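PDB 6KDD: endoglucanase from Fervidobacterium pennivorans DSM 9078, which probably hydrolyses internal beta-glucosidic bonds of cellulose and related beta-glucans as a family 5 glycoside hydrolase. Local coordinates for residues A[72-77]-A[119-124]; A[233-238]-A[280-285]; A[47-52]-A[293-298]. All blocks are in the same frame, centred on the assembly; numbering follows the deposited sequence.

Contact 1 of 3, residues A[72-77]-A[119-124]; sequences PPYDID and LVEIWR
E121 lays the foot of its side chain across the loop, its CB meeting P73 O at 3.5 Å and the rim of the Y74 ring at CD2, 3.8 Å away. The CB lies close to the plane of that ring, so the tyrosine presents its edge to the helix. One of its faces rests instead on P72 CA, 3.6 Å above the ring plane and over its centre, consistent with the turn at the cis peptide before P73. P73 O is buried here against aliphatic carbons and finds no hydrogen-bonding partner in the model. The E121 chain bends at chi2 (-47°), which turns its carboxylate along its own helix to R124. There the guanidinium holds it side-on, both oxygens lying in the guanidinium plane, with NE to OE1 and NH2 to OE2 both at 2.7 Å. This pairing fixes the rotation of the carboxylate, whose OE1 also comes within van der Waals range of P73 CB. Further along the loop, I76 extends CD1 to I122 O at 3.9 Å and, at 4.3 Å, to I122 CG2, an apolar contact joined by W64 from outside the pair. No hydrogen bond links the two segments directly. Q125, one residue beyond 119-124, supplies the polar connection, its OE1 accepting from I76 N while its NE2 donates to the carbonyls of Y74 and E121. The contact thus joins a loop that follows barrel strand 57-60 to the flank of helix 112-129 in the outer ring of a TIM barrel.

Contact 2 of 3, residues A[233-238]-A[280-285]; sequences WEINQI and RKMAEE
The backbone bond from E285 N to K281 O, 2.8 Å long, closes the helical turn that carries M282, the residue of 280-285 that reaches I235 and I238 across the contact. No hydrogen bond joins 233-238 to 280-285; the meeting is made by aliphatic carbons and the S-methyl of a methionine. M282 starts with CG roughly opposite its backbone N (chi1 -151°) and then bends at both chi2 and chi3, so that its base and its tip serve different partners. The tip, CE, comes to 3.6 Å from I235 O, a carbonyl of the facing helix, and to 4.0 Å from the branch methyl CG2 of I235. Nearer the backbone, M282 CB is met by I238 CG2 at 3.9 Å, and CG lies almost as close to the same methyl. Both isoleucines therefore use the CG2 branch, which in each stands anti to the backbone N, while the methionine crosses them at a slant. Helices 232-252 and 269-285 flank strand 256-261 in sequence, and their packing belongs to the outer helical ring of the (beta/alpha)8 barrel. F242 and R239 of the first helix also touch M282, whereas W228 adds to the apolar surroundings of both isoleucines. Charged groups lie elsewhere on helix 269-285. Away from the contact R280 sends NH1 to E284 OE1 at 3.2 Å, a salt bridge that arrives from above the carboxylate plane, 47° out of it. R280 NE is also held by A316 O, and E284 OE2 pairs with K22, so the arginine and glutamate tie this helix to other parts of the chain. Between the helices themselves, E285 OE2 forms a salt bridge with R239.

Contact 3 of 3, residues A[47-52]-A[293-298]; sequences FEIIKK and WEFCAG
The two backbones keep their distance, I50 CA and F295 CA being 8.6 Å apart at their nearest, and the space between a helical turn and an irregular loop is spanned by side chains alone. The F295 ring bridges much of it. Its CG stands anti to the backbone N (chi1 171°), which swings the phenyl group away from the loop and onto the helix. I50 lies over one ring face: its CD1 sits 3.9 Å from the ring centroid and only 13° off the normal, a well-centred CH-pi contact. CG1, one bond nearer the backbone, lies against the rim at F295 CE1, 3.5 Å away, so the last two carbons of the isoleucine follow the ring from its middle to its rim. I49 touches the same ring differently, with its branch methyl CG2 near the ring plane and 4.5 Å from CZ. Thus neighbouring residues of one helical turn take a face and an edge of a single phenylalanine. The rings of Y46 and Y302 also meet F295, and V24 of strand 22-25 packs against both I50 and F295. On the loop side of F295 the chain is braced by E294, whose OE1 takes the N-H of A297 at 2.7 Å through its syn lone pair, nearly straight, the N-H...O angle being 163°. E294 OE2 accepts from F299 N, so both carboxylate oxygens help to shape the turn. The peptide between W293 and E294 is cis, directly after strand 289-292. A cis peptide following tryptophan at the end of the eighth strand is a familiar feature of family 5 enzymes, and helix 45-53 packs on F295, the residue just after this cis pair, as the TIM barrel closes.

Overall arrangement
All three contacts belong to one TIM barrel but sample different depths and positions around it. Contact 1 and contact 2 lie in the outer layer on opposite sides of the chain's centre, their own centres about 40 Å apart. Contact 1 is the more exposed, sets a loop against a helix and leaves its polar link to a neighbouring glutamine; contact 2 is buried and packs two helices through aliphatic carbons and a methionine S-methyl. Contact 3, closest of the three to the centre, is buried, sets aliphatic carbons against an aromatic ring, and joins the early and late ends of the barrel sequence. The other two fall within the span of chain it brackets. No two contacts touch; contacts 2 and 3 approach to about 10 Å between nearest atoms.

Contact 1 of 3, residues A[72-77]-A[119-124]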
loop_
_atom_site.group_PDB
_atom_site.type_symbol
_atom_site.label_atom_id
_atom_site.label_comp_id
_atom_site.label_asym_id
_atom_site.label_seq_id
_atom_site.Cartn_x
_atom_site.Cartn_y
_atom_site.Cartn_z
ATOM N N PRO A 72 -0.649 25.273 12.725
ATOM C CA PRO A 72 -1.572 25.185 11.590
ATOM C C PRO A 72 -1.084 26.205 10.555
ATOM O O PRO A 72 -0.393 27.161 10.929
ATOM C CB PRO A 72 -2.959 25.455 12.192
ATOM C CG PRO A 72 -2.779 25.210 13.682
ATOM C CD PRO A 72 -1.336 25.554 13.997
ATOM N N PRO A 73 -1.355 26.013 9.234
ATOM C CA PRO A 73 -2.117 24.864 8.737
ATOM C C PRO A 73 -1.199 23.694 8.354
ATOM O O PRO A 73 -1.530 22.927 7.446
ATOM C CB PRO A 73 -2.856 25.460 7.523
ATOM C CG PRO A 73 -1.920 26.557 7.016
ATOM C CD PRO A 73 -0.988 26.933 8.151
ATOM N N TYR A 74 -0.043 23.617 9.040
ATOM C CA TYR A 74 0.871 22.486 9.039
ATOM C C TYR A 74 1.511 22.317 7.661
ATOM O O TYR A 74 1.379 21.251 7.037
ATOM C CB TYR A 74 0.131 21.220 9.478
ATOM C CG TYR A 74 -0.752 21.408 10.686
ATOM C CD1 TYR A 74 -0.206 21.585 11.951
ATOM C CD2 TYR A 74 -2.137 21.402 10.556
ATOM C CE1 TYR A 74 -1.020 21.747 13.064
ATOM C CE2 TYR A 74 -2.957 21.563 11.660
ATOM C CZ TYR A 74 -2.396 21.737 12.914
ATOM O OH TYR A 74 -3.228 21.886 13.989
ATOM N N ASP A 75 2.229 23.366 7.231
ATOM C CA ASP A 75 2.762 23.447 5.878
ATOM C C ASP A 75 3.763 22.318 5.700
ATOM O O ASP A 75 4.654 22.154 6.525
ATOM C CB ASP A 75 3.465 24.776 5.592
ATOM C CG ASP A 75 2.524 25.964 5.454
ATOM O OD1 ASP A 75 1.295 25.773 5.197
ATOM O OD2 ASP A 75 3.027 27.073 5.592
ATOM N N ILE A 76 3.576 21.531 4.637
ATOM C CA ILE A 76 4.586 20.556 4.269
ATOM C C ILE A 76 5.779 21.359 3.804
ATOM O O ILE A 76 5.619 22.316 3.030
ATOM C CB ILE A 76 4.078 19.619 3.144
ATOM C CG1 ILE A 76 2.920 18.757 3.639
ATOM C CG2 ILE A 76 5.218 18.773 2.569
ATOM C CD1 ILE A 76 2.013 18.257 2.542
ATOM N N ASP A 77 6.956 20.927 4.233
ATOM C CA ASP A 77 8.202 21.516 3.794
ATOM C C ASP A 77 8.280 21.486 2.261
ATOM O O ASP A 77 8.016 20.457 1.647
ATOM C CB ASP A 77 9.320 20.770 4.496
ATOM C CG ASP A 77 10.688 21.005 3.914
ATOM O OD1 ASP A 77 10.781 21.519 2.780
ATOM O OD2 ASP A 77 11.650 20.683 4.610
ATOM N N LEU A 119 -3.929 15.285 9.526
ATOM C CA LEU A 119 -4.113 14.459 8.333
ATOM C C LEU A 119 -4.962 15.218 7.308
ATOM O O LEU A 119 -4.690 15.155 6.120
ATOM C CB LEU A 119 -4.743 13.090 8.638
ATOM C CG LEU A 119 -4.826 12.107 7.446
ATOM C CD1 LEU A 119 -3.432 11.734 6.936
ATOM C CD2 LEU A 119 -5.653 10.865 7.752
ATOM N N VAL A 120 -6.019 15.908 7.765
ATOM C CA VAL A 120 -6.909 16.608 6.857
ATOM C C VAL A 120 -6.112 17.662 6.081
ATOM O O VAL A 120 -6.262 17.758 4.862
ATOM C CB VAL A 120 -8.162 17.193 7.565
ATOM C CG1 VAL A 120 -8.854 18.240 6.688
ATOM C CG2 VAL A 120 -9.176 16.100 7.882
ATOM N N GLU A 121 -5.240 18.391 6.793
ATOM C CA GLU A 121 -4.495 19.505 6.226
ATOM C C GLU A 121 -3.351 19.021 5.339
ATOM O O GLU A 121 -3.010 19.670 4.343
ATOM C CB GLU A 121 -3.953 20.419 7.329
ATOM C CG GLU A 121 -5.033 21.316 7.949
ATOM C CD GLU A 121 -5.951 22.036 6.967
ATOM O OE1 GLU A 121 -5.439 22.670 6.012
ATOM O OE2 GLU A 121 -7.177 21.928 7.117
ATOM N N ILE A 122 -2.738 17.891 5.727
ATOM C CA ILE A 122 -1.717 17.285 4.884
ATOM C C ILE A 122 -2.340 17.010 3.532
ATOM O O ILE A 122 -1.796 17.418 2.499
ATOM C CB ILE A 122 -1.095 16.025 5.554
ATOM C CG1 ILE A 122 -0.153 16.461 6.675
ATOM C CG2 ILE A 122 -0.330 15.191 4.520
ATOM C CD1 ILE A 122 0.343 15.334 7.607
ATOM N N TRP A 123 -3.481 16.336 3.539
ATOM C CA TRP A 123 -4.154 15.981 2.315
ATOM C C TRP A 123 -4.641 17.213 1.552
ATOM O O TRP A 123 -4.727 17.158 0.331
ATOM C CB TRP A 123 -5.229 14.924 2.548
ATOM C CG TRP A 123 -4.567 13.582 2.451
ATOM C CD1 TRP A 123 -4.318 12.667 3.444
ATOM C CD2 TRP A 123 -3.947 13.078 1.259
ATOM N NE1 TRP A 123 -3.654 11.583 2.919
ATOM C CE2 TRP A 123 -3.431 11.801 1.578
ATOM C CE3 TRP A 123 -3.855 13.558 -0.060
ATOM C CZ2 TRP A 123 -2.727 11.055 0.634
ATOM C CZ3 TRP A 123 -3.218 12.789 -1.007
ATOM C CH2 TRP A 123 -2.636 11.565 -0.651
ATOM N N ARG A 124 -4.955 18.312 2.264
ATOM C CA ARG A 124 -5.433 19.498 1.558
ATOM C C ARG A 124 -4.297 19.980 0.653
ATOM O O ARG A 124 -4.517 20.282 -0.525
ATOM C CB ARG A 124 -5.867 20.607 2.534
ATOM C CG ARG A 124 -6.353 21.882 1.838
ATOM C CD ARG A 124 -6.445 23.091 2.780
ATOM N NE ARG A 124 -7.204 22.773 3.998
ATOM C CZ ARG A 124 -8.533 22.634 4.074
ATOM N NH1 ARG A 124 -9.303 22.803 3.015
ATOM N NH2 ARG A 124 -9.107 22.326 5.226
#

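Contact 2 of 3, residues A[233-238]-A[280-285]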
loop_
_atom_site.group_PDB
_atom_site.type_symbol
_atom_site.label_atom_id
_atom_site.label_comp_id
_atom_site.label_asym_id
_atom_site.label_seq_id
_atom_site.Cartn_x
_atom_site.Cartn_y
_atom_site.Cartn_z
ATOM N N TRP A 233 -5.059 -27.378 1.908
ATOM C CA TRP A 233 -5.804 -26.690 2.959
ATOM C C TRP A 233 -5.204 -25.295 3.186
ATOM O O TRP A 233 -5.914 -24.392 3.630
ATOM C CB TRP A 233 -5.825 -27.461 4.306
ATOM C CG TRP A 233 -4.490 -27.358 4.983
ATOM C CD1 TRP A 233 -3.371 -28.068 4.656
ATOM C CD2 TRP A 233 -4.089 -26.455 6.025
ATOM N NE1 TRP A 233 -2.309 -27.677 5.426
ATOM C CE2 TRP A 233 -2.718 -26.689 6.279
ATOM C CE3 TRP A 233 -4.736 -25.464 6.771
ATOM C CZ2 TRP A 233 -1.987 -25.977 7.237
ATOM C CZ3 TRP A 233 -4.019 -24.778 7.731
ATOM C CH2 TRP A 233 -2.665 -25.029 7.959
ATOM N N GLU A 234 -3.890 -25.157 2.964
ATOM C CA GLU A 234 -3.218 -23.861 3.097
ATOM C C GLU A 234 -3.699 -22.891 2.015
ATOM O O GLU A 234 -4.082 -21.751 2.315
ATOM C CB GLU A 234 -1.717 -24.014 2.909
ATOM C CG GLU A 234 -1.032 -24.654 4.093
ATOM C CD GLU A 234 0.446 -24.867 3.859
ATOM O OE1 GLU A 234 0.811 -25.469 2.827
ATOM O OE2 GLU A 234 1.237 -24.414 4.693
ATOM N N ILE A 235 -3.723 -23.391 0.772
ATOM C CA ILE A 235 -4.265 -22.659 -0.364
ATOM C C ILE A 235 -5.723 -22.350 -0.087
ATOM O O ILE A 235 -6.141 -21.216 -0.317
ATOM C CB ILE A 235 -4.043 -23.395 -1.705
ATOM C CG1 ILE A 235 -2.578 -23.765 -1.952
ATOM C CG2 ILE A 235 -4.670 -22.662 -2.883
ATOM C CD1 ILE A 235 -1.761 -22.683 -2.563
ATOM N N ASN A 236 -6.484 -23.336 0.442
ATOM C CA ASN A 236 -7.893 -23.121 0.752
ATOM C C ASN A 236 -8.104 -21.990 1.758
ATOM O O ASN A 236 -9.085 -21.245 1.640
ATOM C CB ASN A 236 -8.645 -24.394 1.179
ATOM C CG ASN A 236 -9.092 -25.217 -0.014
ATOM O OD1 ASN A 236 -9.490 -24.658 -1.034
ATOM N ND2 ASN A 236 -9.013 -26.535 0.090
ATOM N N GLN A 237 -7.189 -21.865 2.721
ATOM C CA GLN A 237 -7.212 -20.793 3.714
ATOM C C GLN A 237 -7.162 -19.420 3.030
ATOM O O GLN A 237 -7.974 -18.555 3.338
ATOM C CB GLN A 237 -5.957 -20.844 4.587
ATOM C CG GLN A 237 -5.857 -22.066 5.482
ATOM C CD GLN A 237 -6.696 -21.847 6.715
ATOM O OE1 GLN A 237 -6.404 -20.991 7.547
ATOM N NE2 GLN A 237 -7.777 -22.596 6.809
ATOM N N ILE A 238 -6.215 -19.238 2.088
ATOM C CA ILE A 238 -6.094 -17.967 1.371
ATOM C C ILE A 238 -7.409 -17.677 0.643
ATOM O O ILE A 238 -7.956 -16.579 0.767
ATOM C CB ILE A 238 -4.866 -17.936 0.429
ATOM C CG1 ILE A 238 -3.567 -18.209 1.206
ATOM C CG2 ILE A 238 -4.826 -16.616 -0.352
ATOM C CD1 ILE A 238 -2.335 -18.368 0.346
ATOM N N ARG A 280 -0.852 -14.146 -4.966
ATOM C CA ARG A 280 -0.993 -13.360 -6.184
ATOM C C ARG A 280 -2.057 -13.962 -7.111
ATOM O O ARG A 280 -2.917 -13.245 -7.625
ATOM C CB ARG A 280 0.367 -13.206 -6.868
ATOM C CG ARG A 280 0.336 -12.239 -8.049
ATOM C CD ARG A 280 0.013 -13.003 -9.323
ATOM N NE ARG A 280 1.185 -13.791 -9.593
ATOM C CZ ARG A 280 1.250 -14.788 -10.461
ATOM N NH1 ARG A 280 0.194 -15.139 -11.176
ATOM N NH2 ARG A 280 2.392 -15.430 -10.620
ATOM N N LYS A 281 -1.995 -15.279 -7.345
ATOM C CA LYS A 281 -3.010 -15.936 -8.169
ATOM C C LYS A 281 -4.397 -15.813 -7.546
ATOM O O LYS A 281 -5.386 -15.706 -8.257
ATOM C CB LYS A 281 -2.707 -17.414 -8.397
ATOM C CG LYS A 281 -1.487 -17.679 -9.266
ATOM C CD LYS A 281 -1.128 -19.145 -9.286
ATOM C CE LYS A 281 -1.161 -19.721 -10.687
ATOM N NZ LYS A 281 0.078 -19.410 -11.442
ATOM N N MET A 282 -4.486 -15.774 -6.216
ATOM C CA MET A 282 -5.794 -15.614 -5.592
ATOM C C MET A 282 -6.335 -14.210 -5.831
ATOM O O MET A 282 -7.536 -14.033 -6.044
ATOM C CB MET A 282 -5.782 -15.912 -4.090
ATOM C CG MET A 282 -7.123 -16.441 -3.564
ATOM S SD MET A 282 -7.496 -18.092 -4.269
ATOM C CE MET A 282 -6.461 -19.153 -3.262
ATOM N N ALA A 283 -5.462 -13.196 -5.793
ATOM C CA ALA A 283 -5.914 -11.830 -6.054
ATOM C C ALA A 283 -6.409 -11.749 -7.504
ATOM O O ALA A 283 -7.475 -11.202 -7.775
ATOM C CB ALA A 283 -4.752 -10.858 -5.778
ATOM N N GLU A 284 -5.682 -12.380 -8.431
ATOM C CA GLU A 284 -6.079 -12.408 -9.837
ATOM C C GLU A 284 -7.412 -13.132 -10.030
ATOM O O GLU A 284 -8.289 -12.628 -10.737
ATOM C CB GLU A 284 -4.961 -12.996 -10.695
ATOM C CG GLU A 284 -3.801 -12.030 -10.809
ATOM C CD GLU A 284 -2.710 -12.331 -11.807
ATOM O OE1 GLU A 284 -2.415 -13.528 -12.031
ATOM O OE2 GLU A 284 -2.133 -11.340 -12.333
ATOM N N GLU A 285 -7.583 -14.262 -9.329
ATOM C CA GLU A 285 -8.801 -15.053 -9.400
ATOM C C GLU A 285 -9.990 -14.189 -9.022
ATOM O O GLU A 285 -11.002 -14.269 -9.705
ATOM C CB GLU A 285 -8.711 -16.312 -8.536
ATOM C CG GLU A 285 -9.987 -17.155 -8.491
ATOM C CD GLU A 285 -9.769 -18.449 -7.725
ATOM O OE1 GLU A 285 -8.908 -19.228 -8.160
ATOM O OE2 GLU A 285 -10.411 -18.656 -6.669
#

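Contact 3 of 3, residues A[47-52]-A[293-298]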
loop_
_atom_site.group_PDB
_atom_site.type_symbol
_atom_site.label_atom_id
_atom_site.label_comp_id
_atom_site.label_asym_id
_atom_site.label_seq_id
_atom_site.Cartn_x
_atom_site.Cartn_y
_atom_site.Cartn_z
ATOM N N PHE A 47 12.232 3.030 -11.719
ATOM C CA PHE A 47 10.940 3.019 -12.391
ATOM C C PHE A 47 11.085 2.363 -13.768
ATOM O O PHE A 47 10.201 1.627 -14.199
ATOM C CB PHE A 47 10.290 4.403 -12.389
ATOM C CG PHE A 47 10.039 4.920 -10.984
ATOM C CD1 PHE A 47 9.190 4.233 -10.131
ATOM C CD2 PHE A 47 10.684 6.052 -10.513
ATOM C CE1 PHE A 47 9.009 4.637 -8.808
ATOM C CE2 PHE A 47 10.513 6.459 -9.184
ATOM C CZ PHE A 47 9.665 5.763 -8.341
ATOM N N GLU A 48 12.205 2.601 -14.448
ATOM C CA GLU A 48 12.392 1.958 -15.757
ATOM C C GLU A 48 12.505 0.438 -15.583
ATOM O O GLU A 48 11.941 -0.325 -16.369
ATOM C CB GLU A 48 13.708 2.452 -16.366
ATOM C CG GLU A 48 13.728 2.333 -17.871
ATOM C CD GLU A 48 15.093 2.616 -18.492
ATOM O OE1 GLU A 48 16.010 3.096 -17.763
ATOM O OE2 GLU A 48 15.241 2.349 -19.709
ATOM N N ILE A 49 13.311 0.035 -14.590
ATOM C CA ILE A 49 13.524 -1.363 -14.223
ATOM C C ILE A 49 12.198 -2.075 -13.955
ATOM O O ILE A 49 11.990 -3.183 -14.441
ATOM C CB ILE A 49 14.549 -1.461 -13.073
ATOM C CG1 ILE A 49 15.968 -1.122 -13.566
ATOM C CG2 ILE A 49 14.504 -2.827 -12.420
ATOM C CD1 ILE A 49 16.953 -0.788 -12.501
ATOM N N ILE A 50 11.294 -1.452 -13.160
ATOM C CA ILE A 50 10.028 -2.018 -12.721
ATOM C C ILE A 50 9.090 -2.118 -13.927
ATOM O O ILE A 50 8.372 -3.103 -14.106
ATOM C CB ILE A 50 9.481 -1.070 -11.600
ATOM C CG1 ILE A 50 10.276 -1.315 -10.308
ATOM C CG2 ILE A 50 7.961 -1.159 -11.396
ATOM C CD1 ILE A 50 10.071 -0.261 -9.196
ATOM N N LYS A 51 9.077 -1.071 -14.771
ATOM C CA LYS A 51 8.155 -1.106 -15.902
ATOM C C LYS A 51 8.600 -2.203 -16.869
ATOM O O LYS A 51 7.769 -2.948 -17.370
ATOM C CB LYS A 51 8.137 0.250 -16.623
ATOM C CG LYS A 51 7.234 0.326 -17.868
ATOM C CD LYS A 51 5.742 0.207 -17.569
ATOM C CE LYS A 51 4.962 0.203 -18.873
ATOM N NZ LYS A 51 3.516 0.384 -18.629
ATOM N N LYS A 52 9.912 -2.302 -17.122
ATOM C CA LYS A 52 10.413 -3.261 -18.104
ATOM C C LYS A 52 10.150 -4.683 -17.612
ATOM O O LYS A 52 9.891 -5.565 -18.413
ATOM C CB LYS A 52 11.909 -3.017 -18.354
ATOM C CG LYS A 52 12.620 -4.144 -19.104
ATOM C CD LYS A 52 13.924 -3.769 -19.830
ATOM C CE LYS A 52 13.681 -3.188 -21.215
ATOM N NZ LYS A 52 13.044 -4.138 -22.171
ATOM N N TRP A 293 4.759 -6.318 -1.441
ATOM C CA TRP A 293 5.653 -5.705 -0.449
ATOM C C TRP A 293 6.926 -6.538 -0.341
ATOM O O TRP A 293 6.853 -7.655 0.166
ATOM C CB TRP A 293 5.002 -5.654 0.948
ATOM C CG TRP A 293 5.872 -4.911 1.928
ATOM C CD1 TRP A 293 6.793 -5.433 2.807
ATOM C CD2 TRP A 293 5.912 -3.481 2.100
ATOM N NE1 TRP A 293 7.365 -4.411 3.544
ATOM C CE2 TRP A 293 6.835 -3.211 3.145
ATOM C CE3 TRP A 293 5.220 -2.407 1.509
ATOM C CZ2 TRP A 293 7.148 -1.900 3.536
ATOM C CZ3 TRP A 293 5.486 -1.116 1.937
ATOM C CH2 TRP A 293 6.468 -0.866 2.911
ATOM N N GLU A 294 8.091 -6.033 -0.786
ATOM C CA GLU A 294 8.270 -4.749 -1.470
ATOM C C GLU A 294 9.413 -4.905 -2.475
ATOM O O GLU A 294 9.912 -6.031 -2.678
ATOM C CB GLU A 294 8.451 -3.577 -0.494
ATOM C CG GLU A 294 9.197 -3.944 0.788
ATOM C CD GLU A 294 10.648 -4.368 0.660
ATOM O OE1 GLU A 294 11.313 -4.035 -0.365
ATOM O OE2 GLU A 294 11.126 -5.031 1.600
ATOM N N PHE A 295 9.804 -3.798 -3.133
ATOM C CA PHE A 295 10.675 -3.850 -4.300
ATOM C C PHE A 295 12.085 -4.354 -3.978
ATOM O O PHE A 295 12.511 -5.345 -4.587
ATOM C CB PHE A 295 10.740 -2.474 -4.963
ATOM C CG PHE A 295 11.778 -2.326 -6.053
ATOM C CD1 PHE A 295 11.705 -3.114 -7.207
ATOM C CD2 PHE A 295 12.756 -1.331 -5.974
ATOM C CE1 PHE A 295 12.635 -2.946 -8.230
ATOM C CE2 PHE A 295 13.705 -1.187 -6.975
ATOM C CZ PHE A 295 13.649 -2.001 -8.101
ATOM N N CYS A 296 12.827 -3.684 -3.061
ATOM C CA CYS A 296 14.238 -4.045 -2.907
ATOM C C CYS A 296 14.798 -4.125 -1.479
ATOM O O CYS A 296 16.035 -4.169 -1.332
ATOM C CB CYS A 296 15.147 -3.084 -3.671
ATOM S SG CYS A 296 14.936 -1.337 -3.197
ATOM N N ALA A 297 13.975 -4.201 -0.442
ATOM C CA ALA A 297 14.558 -4.236 0.909
ATOM C C ALA A 297 14.387 -5.642 1.524
ATOM O O ALA A 297 14.619 -6.631 0.847
ATOM C CB ALA A 297 13.983 -3.128 1.796
ATOM N N GLY A 298 13.954 -5.749 2.793
ATOM C CA GLY A 298 13.931 -7.033 3.484
ATOM C C GLY A 298 12.953 -8.070 2.920
ATOM O O GLY A 298 13.026 -9.250 3.289
#